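Local coordinates for protein endo-beta-mannanase (Opitutaceae bacterium TAV5, PDB 7BOB) that probably removes mannose units from the ends of beta-1,4-linked manno-oligosaccharides, as a homotrimeric exo-beta-1,4-mannosidase of glycosyl hydrolase family 5, at residues 204-209 with 229-234; 119-124 with 169-174; 156-161 with 196-201. All coordinates share one frame; numbering follows the deposited sequence.

Interaction 1. Residues 204-209 with 229-234; sequences TGWRLG and PAQPGI
CG of Q231 stands anti to its carbonyl carbon (chi1 -69°) and the chain runs extended beyond it, a course that carries the amide to the carbonyl of R207. Both segments belong to the long loop that leads from helix 198-201 to strand 237-241, joining the fifth and sixth strands of the (beta/alpha)8 barrel of family 5, and the contact pins two arms of that loop together. Q231 NE2 donates to R207 O over 3.1 Å with an N-H...O angle of 148°. The donor sits above the carbonyl plane, 64° out of it, and R207 O also accepts from N228 ND2. The same NE2 gives a second bond to Q199 OE1, fixing the rotation of the amide. With an alanine here, Q199 OE1 would probably be left without this mate and R207 O would probably lose one of its donors.

A230 fills in beside the amide: A230 CB lies 3.6 Å from R207 O and 3.8 Å from G209 C. Q231 CG meets the indole of W206 obliquely, 4.2 Å from CE3. The R207 guanidinium leaves the contact for a salt bridge with D203. Turns shape both arms: T204 OG1 accepts from W206 N in an ST turn, and Q231 to I234 form a type II turn. One water bridges the two arms: it donates to G205 O and to A230 O and accepts from R207 N at 2.8 Å.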
loop_
_atom_site.group_PDB
_atom_site.type_symbol
_atom_site.label_atom_id
_atom_site.label_comp_id
_atom_site.label_asym_id
_atom_site.label_seq_id
_atom_site.Cartn_x
_atom_site.Cartn_y
_atom_site.Cartn_z
ATOM N N THR A 204 16.481 5.116 3.606
ATOM C CA THR A 204 17.051 4.497 2.422
ATOM C C THR A 204 18.222 3.602 2.762
ATOM O O THR A 204 18.806 3.019 1.859
ATOM C CB THR A 204 17.533 5.574 1.455
ATOM O OG1 THR A 204 18.644 6.262 2.068
ATOM C CG2 THR A 204 16.414 6.578 1.164
ATOM N N GLY A 205 18.589 3.504 4.045
ATOM C CA GLY A 205 19.846 2.924 4.452
ATOM C C GLY A 205 21.000 3.907 4.480
ATOM O O GLY A 205 22.087 3.553 4.961
ATOM N N TRP A 206 20.801 5.138 3.991
ATOM C CA TRP A 206 21.827 6.184 4.049
ATOM C C TRP A 206 21.450 7.098 5.213
ATOM O O TRP A 206 20.623 8.005 5.071
ATOM C CB TRP A 206 21.932 6.912 2.714
ATOM C CG TRP A 206 22.574 6.038 1.647
ATOM C CD1 TRP A 206 21.936 5.185 0.779
ATOM C CD2 TRP A 206 23.978 5.916 1.364
ATOM N NE1 TRP A 206 22.856 4.546 -0.027
ATOM C CE2 TRP A 206 24.114 4.978 0.310
ATOM C CE3 TRP A 206 25.134 6.507 1.898
ATOM C CZ2 TRP A 206 25.359 4.622 -0.223
ATOM C CZ3 TRP A 206 26.363 6.150 1.375
ATOM C CH2 TRP A 206 26.468 5.220 0.317
ATOM N N ARG A 207 22.045 6.843 6.376
ATOM C CA ARG A 207 21.516 7.332 7.639
ATOM C C ARG A 207 22.464 8.300 8.321
ATOM O O ARG A 207 23.692 8.186 8.218
ATOM C CB ARG A 207 21.243 6.181 8.589
ATOM C CG ARG A 207 20.156 5.240 8.096
ATOM C CD ARG A 207 20.200 3.939 8.864
ATOM N NE ARG A 207 18.983 3.159 8.670
ATOM C CZ ARG A 207 18.735 2.007 9.284
ATOM N NH1 ARG A 207 19.633 1.504 10.127
ATOM N NH2 ARG A 207 17.583 1.367 9.066
ATOM N N LEU A 208 21.860 9.255 9.024
ATOM C CA LEU A 208 22.551 10.100 9.987
ATOM C C LEU A 208 22.437 9.423 11.343
ATOM O O LEU A 208 21.354 9.384 11.923
ATOM C CB LEU A 208 21.919 11.490 10.051
ATOM C CG LEU A 208 21.740 12.247 8.735
ATOM C CD1 LEU A 208 20.953 13.521 8.967
ATOM C CD2 LEU A 208 23.107 12.565 8.147
ATOM N N GLY A 209 23.532 8.879 11.852
ATOM C CA GLY A 209 23.493 8.440 13.232
ATOM C C GLY A 209 23.783 6.978 13.479
ATOM O O GLY A 209 22.904 6.109 13.333
ATOM N N PRO A 229 29.331 7.296 11.904
ATOM C CA PRO A 229 29.631 5.859 11.725
ATOM C C PRO A 229 28.586 5.068 10.934
ATOM O O PRO A 229 28.908 3.971 10.453
ATOM C CB PRO A 229 29.730 5.338 13.166
ATOM C CG PRO A 229 29.937 6.574 14.016
ATOM C CD PRO A 229 29.204 7.673 13.321
ATOM N N ALA A 230 27.358 5.573 10.783
ATOM C CA ALA A 230 26.384 4.885 9.946
ATOM C C ALA A 230 26.739 4.981 8.480
ATOM O O ALA A 230 26.180 4.235 7.671
ATOM C CB ALA A 230 24.979 5.448 10.163
ATOM N N GLN A 231 27.660 5.883 8.130
ATOM C CA GLN A 231 28.232 5.994 6.790
ATOM C C GLN A 231 29.736 5.786 6.937
ATOM O O GLN A 231 30.521 6.750 6.955
ATOM C CB GLN A 231 27.886 7.340 6.154
ATOM C CG GLN A 231 26.393 7.488 5.808
ATOM C CD GLN A 231 26.044 8.875 5.294
ATOM O OE1 GLN A 231 26.828 9.498 4.588
ATOM N NE2 GLN A 231 24.879 9.372 5.666
ATOM N N PRO A 232 30.174 4.536 7.051
ATOM C CA PRO A 232 31.580 4.277 7.371
ATOM C C PRO A 232 32.500 4.767 6.268
ATOM O O PRO A 232 32.219 4.612 5.077
ATOM C CB PRO A 232 31.635 2.755 7.508
ATOM C CG PRO A 232 30.509 2.281 6.630
ATOM C CD PRO A 232 29.421 3.292 6.840
ATOM N N GLY A 233 33.601 5.383 6.678
ATOM C CA GLY A 233 34.569 5.856 5.713
ATOM C C GLY A 233 34.236 7.167 5.037
ATOM O O GLY A 233 34.976 7.571 4.135
ATOM N N ILE A 234 33.163 7.854 5.442
ATOM C CA ILE A 234 32.750 9.110 4.819
ATOM C C ILE A 234 33.215 10.267 5.698
ATOM O O ILE A 234 32.828 10.357 6.869
ATOM C CB ILE A 234 31.228 9.155 4.612
ATOM C CG1 ILE A 234 30.795 8.052 3.633
ATOM C CG2 ILE A 234 30.810 10.537 4.117
ATOM C CD1 ILE A 234 31.266 8.301 2.232
HETATM O O HOH W 1 24.152 5.056 5.884
#

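Interaction 2. Residues 119-124 with 169-174; sequences NLFSDP and AQVHEW
No direct hydrogen bond joins L120 and F121 to Q170 and W174; two waters do the work instead. One donates to L120 O and accepts from W174 NE1 at 2.9 Å, lying in the plane of the indole at its edge. NE1 and L120 O are themselves only 3.3 Å apart, but the angle is too poor for a bond. The other water donates to both F121 O and Q170 O, 2.6 Å from each, and bridges two backbone carbonyls that could not bond to one another.

In the (beta/alpha)8 barrel this joins the loop before helix 124-141 to the early turns of helix 168-183, which comes after the short helix 162-165 in the segment following the fourth strand. Beside the waters, the F121 and W174 rings pack edge to face. The edge of F121 points at the face of the W174 six-membered ring in a T-shaped stack, centroids 5.1 Å apart and planes at 82°, with CD1 only 3.5 Å from W174 CD2. One face of the F121 ring takes a CH-pi contact from V171 CG2, 4.2 Å from the centroid. CG of W174 lies anti to the backbone N (chi1 -178°), which sends the indole toward the loop, where L120 CD2 touches W174 CZ2.

N119 OD1 accepts from F121 N (an Asx turn) and from S122 N, together an Asx motif; the two donors reach it from opposite faces of its plane. D123 then N-caps helix 124-141, its OD2 accepting from M126 N. The amide of Q170 rests on S122 CB, NE2 at 3.5 Å, while its OE1 accepts from T167 N.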
loop_
_atom_site.group_PDB
_atom_site.type_symbol
_atom_site.label_atom_id
_atom_site.label_comp_id
_atom_site.label_asym_id
_atom_site.label_seq_id
_atom_site.Cartn_x
_atom_site.Cartn_y
_atom_site.Cartn_z
ATOM N N ASN A 119 21.292 -6.052 -7.682
ATOM C CA ASN A 119 21.192 -4.915 -6.793
ATOM C C ASN A 119 22.571 -4.322 -6.549
ATOM O O ASN A 119 23.478 -5.032 -6.104
ATOM C CB ASN A 119 20.563 -5.361 -5.477
ATOM C CG ASN A 119 20.429 -4.216 -4.478
ATOM O OD1 ASN A 119 21.402 -3.827 -3.833
ATOM N ND2 ASN A 119 19.217 -3.676 -4.351
ATOM N N LEU A 120 22.712 -3.014 -6.809
ATOM C CA LEU A 120 24.019 -2.362 -6.727
ATOM C C LEU A 120 24.714 -2.644 -5.398
ATOM O O LEU A 120 25.937 -2.808 -5.352
ATOM C CB LEU A 120 23.878 -0.844 -6.933
ATOM C CG LEU A 120 25.192 -0.044 -6.807
ATOM C CD1 LEU A 120 26.000 -0.118 -8.093
ATOM C CD2 LEU A 120 24.990 1.427 -6.378
ATOM N N PHE A 121 23.950 -2.729 -4.310
ATOM C CA PHE A 121 24.541 -2.792 -2.980
ATOM C C PHE A 121 24.786 -4.210 -2.477
ATOM O O PHE A 121 25.710 -4.427 -1.682
ATOM C CB PHE A 121 23.636 -2.068 -1.971
ATOM C CG PHE A 121 23.380 -0.620 -2.303
ATOM C CD1 PHE A 121 24.437 0.279 -2.422
ATOM C CD2 PHE A 121 22.080 -0.156 -2.482
ATOM C CE1 PHE A 121 24.203 1.624 -2.713
ATOM C CE2 PHE A 121 21.832 1.186 -2.764
ATOM C CZ PHE A 121 22.900 2.082 -2.883
ATOM N N SER A 122 23.965 -5.176 -2.882
ATOM C CA SER A 122 23.981 -6.499 -2.274
ATOM C C SER A 122 24.483 -7.597 -3.188
ATOM O O SER A 122 24.940 -8.631 -2.689
ATOM C CB SER A 122 22.570 -6.883 -1.828
ATOM O OG SER A 122 21.726 -6.788 -2.955
ATOM N N ASP A 123 24.348 -7.431 -4.497
ATOM C CA ASP A 123 24.769 -8.477 -5.415
ATOM C C ASP A 123 26.267 -8.748 -5.261
ATOM O O ASP A 123 27.069 -7.802 -5.302
ATOM C CB ASP A 123 24.473 -8.105 -6.863
ATOM C CG ASP A 123 24.946 -9.173 -7.809
ATOM O OD1 ASP A 123 24.494 -10.319 -7.623
ATOM O OD2 ASP A 123 25.787 -8.900 -8.692
ATOM N N PRO A 124 26.680 -10.009 -5.073
ATOM C CA PRO A 124 28.119 -10.281 -4.864
ATOM C C PRO A 124 29.000 -9.776 -5.996
ATOM O O PRO A 124 30.049 -9.157 -5.744
ATOM C CB PRO A 124 28.156 -11.809 -4.725
ATOM C CG PRO A 124 26.785 -12.146 -4.134
ATOM C CD PRO A 124 25.843 -11.209 -4.848
ATOM N N ALA A 169 21.866 -2.919 6.604
ATOM C CA ALA A 169 23.143 -3.581 6.851
ATOM C C ALA A 169 23.944 -3.742 5.559
ATOM O O ALA A 169 25.175 -3.571 5.555
ATOM C CB ALA A 169 22.909 -4.946 7.510
ATOM N N GLN A 170 23.261 -4.060 4.450
ATOM C CA GLN A 170 23.953 -4.254 3.180
ATOM C C GLN A 170 24.442 -2.932 2.588
ATOM O O GLN A 170 25.507 -2.890 1.954
ATOM C CB GLN A 170 23.036 -4.975 2.187
ATOM C CG GLN A 170 22.966 -6.485 2.380
ATOM C CD GLN A 170 21.792 -7.091 1.655
ATOM O OE1 GLN A 170 20.759 -6.446 1.474
ATOM N NE2 GLN A 170 21.928 -8.348 1.259
ATOM N N VAL A 171 23.658 -1.857 2.737
ATOM C CA VAL A 171 24.115 -0.540 2.300
ATOM C C VAL A 171 25.310 -0.097 3.125
ATOM O O VAL A 171 26.287 0.444 2.590
ATOM C CB VAL A 171 22.974 0.492 2.385
ATOM C CG1 VAL A 171 23.522 1.928 2.224
ATOM C CG2 VAL A 171 21.876 0.182 1.362
ATOM N N HIS A 172 25.245 -0.306 4.443
ATOM C CA HIS A 172 26.372 0.017 5.311
ATOM C C HIS A 172 27.629 -0.714 4.861
ATOM O O HIS A 172 28.715 -0.117 4.800
ATOM C CB HIS A 172 26.016 -0.333 6.757
ATOM C CG HIS A 172 27.093 -0.041 7.756
ATOM N ND1 HIS A 172 26.974 0.945 8.711
ATOM C CD2 HIS A 172 28.287 -0.640 7.983
ATOM C CE1 HIS A 172 28.054 0.957 9.471
ATOM N NE2 HIS A 172 28.868 0.005 9.049
ATOM N N GLU A 173 27.487 -2.005 4.503
ATOM C CA GLU A 173 28.639 -2.793 4.091
ATOM C C GLU A 173 29.177 -2.320 2.747
ATOM O O GLU A 173 30.395 -2.247 2.555
ATOM C CB GLU A 173 28.268 -4.282 4.046
ATOM C CG GLU A 173 29.336 -5.217 3.464
ATOM C CD GLU A 173 30.637 -5.240 4.288
ATOM O OE1 GLU A 173 30.660 -4.741 5.432
ATOM O OE2 GLU A 173 31.651 -5.761 3.793
ATOM N N TRP A 174 28.291 -2.003 1.801
ATOM C CA TRP A 174 28.740 -1.530 0.496
ATOM C C TRP A 174 29.537 -0.246 0.634
ATOM O O TRP A 174 30.553 -0.046 -0.057
ATOM C CB TRP A 174 27.534 -1.303 -0.404
ATOM C CG TRP A 174 27.858 -0.859 -1.783
ATOM C CD1 TRP A 174 28.067 -1.660 -2.873
ATOM C CD2 TRP A 174 27.967 0.491 -2.246
ATOM N NE1 TRP A 174 28.308 -0.888 -3.981
ATOM C CE2 TRP A 174 28.256 0.435 -3.624
ATOM C CE3 TRP A 174 27.851 1.739 -1.631
ATOM C CZ2 TRP A 174 28.435 1.582 -4.398
ATOM C CZ3 TRP A 174 28.027 2.879 -2.401
ATOM C CH2 TRP A 174 28.312 2.794 -3.768
HETATM O O HOH W 2 28.368 -2.115 -6.625
HETATM O O HOH W 3 26.595 -4.935 0.761
#

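Interaction 3. Residues 156-161 with 196-201; sequences ELDALP and DHQQVI
The turn at 156-161, helical in its angles over 157-159, passes the start of helix 198-201 with E156 CA 5.8 Å from D196 CA and D158 CA 6.8 Å from Q198 CA. Both segments follow neighbouring strands of the (beta/alpha)8 barrel, 151-154 and 191-192, at the end where family 5 enzymes carry their active site. E156, coming just after the fourth strand, is placed as the acid/base glutamate of clan GH-A usually is, with E281 close by, and its OE2 bonds to H240 ND1.

Three acidic side chains converge here. D158 and D196 have CG tucked between backbone N and carbonyl carbon (chi1 62° and 63°), and the side chains cross obliquely, their carboxylate planes 86° apart. D158 OD2 comes to 2.6 Å from D196 OD1, while D158 OD1 accepts from D196 N at 3.3 Å, the donor on its syn side but well out of the carboxylate plane. The other oxygen, D196 OD2, lies 3.5 Å from E156 OE2. D158 OD2 also lies against Q198 CB, and the Q198 amide passes beside A159.

D196 serves the helix as well. Its backbone O takes Q199 N and Q199 NE2 from opposite faces, Q199 NE2 also bonding to T238 O, and its side chain makes a capping bond, D196 OD1 accepting from Q198 N at 2.8 Å.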
loop_
_atom_site.group_PDB
_atom_site.type_symbol
_atom_site.label_atom_id
_atom_site.label_comp_id
_atom_site.label_asym_id
_atom_site.label_seq_id
_atom_site.Cartn_x
_atom_site.Cartn_y
_atom_site.Cartn_z
ATOM N N GLU A 156 23.724 10.835 -5.262
ATOM C CA GLU A 156 22.386 10.559 -4.734
ATOM C C GLU A 156 22.124 9.061 -4.701
ATOM O O GLU A 156 21.108 8.564 -5.196
ATOM C CB GLU A 156 21.322 11.299 -5.547
ATOM C CG GLU A 156 21.568 12.816 -5.576
ATOM C CD GLU A 156 20.332 13.635 -5.891
ATOM O OE1 GLU A 156 19.435 13.134 -6.619
ATOM O OE2 GLU A 156 20.265 14.796 -5.409
ATOM N N LEU A 157 23.083 8.331 -4.125
ATOM C CA LEU A 157 22.970 6.883 -4.070
ATOM C C LEU A 157 21.753 6.467 -3.264
ATOM O O LEU A 157 21.258 5.348 -3.430
ATOM C CB LEU A 157 24.245 6.275 -3.484
ATOM C CG LEU A 157 25.498 6.379 -4.382
ATOM C CD1 LEU A 157 26.787 6.311 -3.550
ATOM C CD2 LEU A 157 25.485 5.315 -5.475
ATOM N N ASP A 158 21.245 7.361 -2.417
ATOM C CA ASP A 158 20.073 7.081 -1.611
ATOM C C ASP A 158 18.766 7.251 -2.377
ATOM O O ASP A 158 17.709 6.929 -1.833
ATOM C CB ASP A 158 20.086 8.001 -0.400
ATOM C CG ASP A 158 20.023 9.455 -0.800
ATOM O OD1 ASP A 158 20.935 9.937 -1.461
ATOM O OD2 ASP A 158 19.043 10.127 -0.488
ATOM N N ALA A 159 18.803 7.802 -3.585
ATOM C CA ALA A 159 17.626 7.922 -4.430
ATOM C C ALA A 159 17.385 6.678 -5.273
ATOM O O ALA A 159 16.338 6.580 -5.920
ATOM C CB ALA A 159 17.772 9.132 -5.360
ATOM N N LEU A 160 18.344 5.754 -5.289
ATOM C CA LEU A 160 18.292 4.599 -6.163
ATOM C C LEU A 160 17.210 3.622 -5.702
ATOM O O LEU A 160 17.073 3.364 -4.499
ATOM C CB LEU A 160 19.640 3.888 -6.171
ATOM C CG LEU A 160 20.760 4.574 -6.951
ATOM C CD1 LEU A 160 22.100 3.952 -6.591
ATOM C CD2 LEU A 160 20.488 4.520 -8.456
ATOM N N PRO A 161 16.452 3.040 -6.632
ATOM C CA PRO A 161 15.519 1.967 -6.234
ATOM C C PRO A 161 16.220 0.867 -5.466
ATOM O O PRO A 161 15.590 0.199 -4.639
ATOM C CB PRO A 161 14.965 1.431 -7.568
ATOM C CG PRO A 161 15.554 2.260 -8.653
ATOM C CD PRO A 161 16.669 3.113 -8.084
ATOM N N ASP A 196 21.395 13.054 -0.661
ATOM C CA ASP A 196 20.560 14.244 -0.638
ATOM C C ASP A 196 19.713 14.270 0.627
ATOM O O ASP A 196 20.050 13.608 1.616
ATOM C CB ASP A 196 19.704 14.334 -1.912
ATOM C CG ASP A 196 18.712 13.172 -2.064
ATOM O OD1 ASP A 196 18.366 12.533 -1.055
ATOM O OD2 ASP A 196 18.263 12.893 -3.201
ATOM N N HIS A 197 18.605 15.013 0.605
ATOM C CA HIS A 197 17.810 15.192 1.814
ATOM C C HIS A 197 17.027 13.941 2.203
ATOM O O HIS A 197 16.481 13.894 3.311
ATOM C CB HIS A 197 16.883 16.405 1.652
ATOM C CG HIS A 197 15.805 16.225 0.627
ATOM N ND1 HIS A 197 16.064 15.831 -0.671
ATOM C CD2 HIS A 197 14.461 16.393 0.709
ATOM C CE1 HIS A 197 14.923 15.744 -1.338
ATOM N NE2 HIS A 197 13.934 16.078 -0.525
ATOM N N GLN A 198 16.995 12.908 1.360
ATOM C CA GLN A 198 16.342 11.683 1.794
ATOM C C GLN A 198 17.065 11.017 2.952
ATOM O O GLN A 198 16.475 10.143 3.597
ATOM C CB GLN A 198 16.185 10.726 0.624
ATOM C CG GLN A 198 15.427 11.388 -0.493
ATOM C CD GLN A 198 14.624 10.427 -1.268
ATOM O OE1 GLN A 198 13.770 9.751 -0.715
ATOM N NE2 GLN A 198 14.917 10.308 -2.565
ATOM N N GLN A 199 18.299 11.430 3.255
ATOM C CA GLN A 199 18.902 11.040 4.522
ATOM C C GLN A 199 18.022 11.437 5.700
ATOM O O GLN A 199 18.024 10.747 6.729
ATOM C CB GLN A 199 20.275 11.694 4.698
ATOM C CG GLN A 199 21.318 11.333 3.666
ATOM C CD GLN A 199 22.568 12.181 3.840
ATOM O OE1 GLN A 199 23.468 11.826 4.604
ATOM N NE2 GLN A 199 22.602 13.324 3.173
ATOM N N VAL A 200 17.294 12.554 5.582
ATOM C CA VAL A 200 16.460 13.073 6.669
ATOM C C VAL A 200 15.018 12.580 6.566
ATOM O O VAL A 200 14.413 12.189 7.566
ATOM C CB VAL A 200 16.496 14.615 6.683
ATOM C CG1 VAL A 200 15.625 15.141 7.816
ATOM C CG2 VAL A 200 17.933 15.133 6.828
ATOM N N ILE A 201 14.432 12.619 5.365
ATOM C CA ILE A 201 12.997 12.410 5.205
ATOM C C ILE A 201 12.612 10.970 4.844
ATOM O O ILE A 201 11.411 10.668 4.789
ATOM C CB ILE A 201 12.418 13.385 4.158
ATOM C CG1 ILE A 201 12.926 13.017 2.754
ATOM C CG2 ILE A 201 12.755 14.876 4.533
ATOM C CD1 ILE A 201 12.066 13.553 1.629
#

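Overall arrangement
All three contacts lie on the loops and helices that follow the third to fifth strands of the barrel, and they touch one another. Interaction 3 is nearest the centre of the chain, partly buried beside the probable active site, and is a knot of carboxylates. Interaction 2, farthest from the chain centre yet buried, is the most apolar: F121 of the loop packs on W174 and V171 of helix 168-183, with water filling in for direct bonds. Interaction 1 lies between, partly buried, and relies on one glutamine amide bond and a bridging water. W206 packs on V171 on one side and D158 on the other; L157 touches F121, L120 and W174.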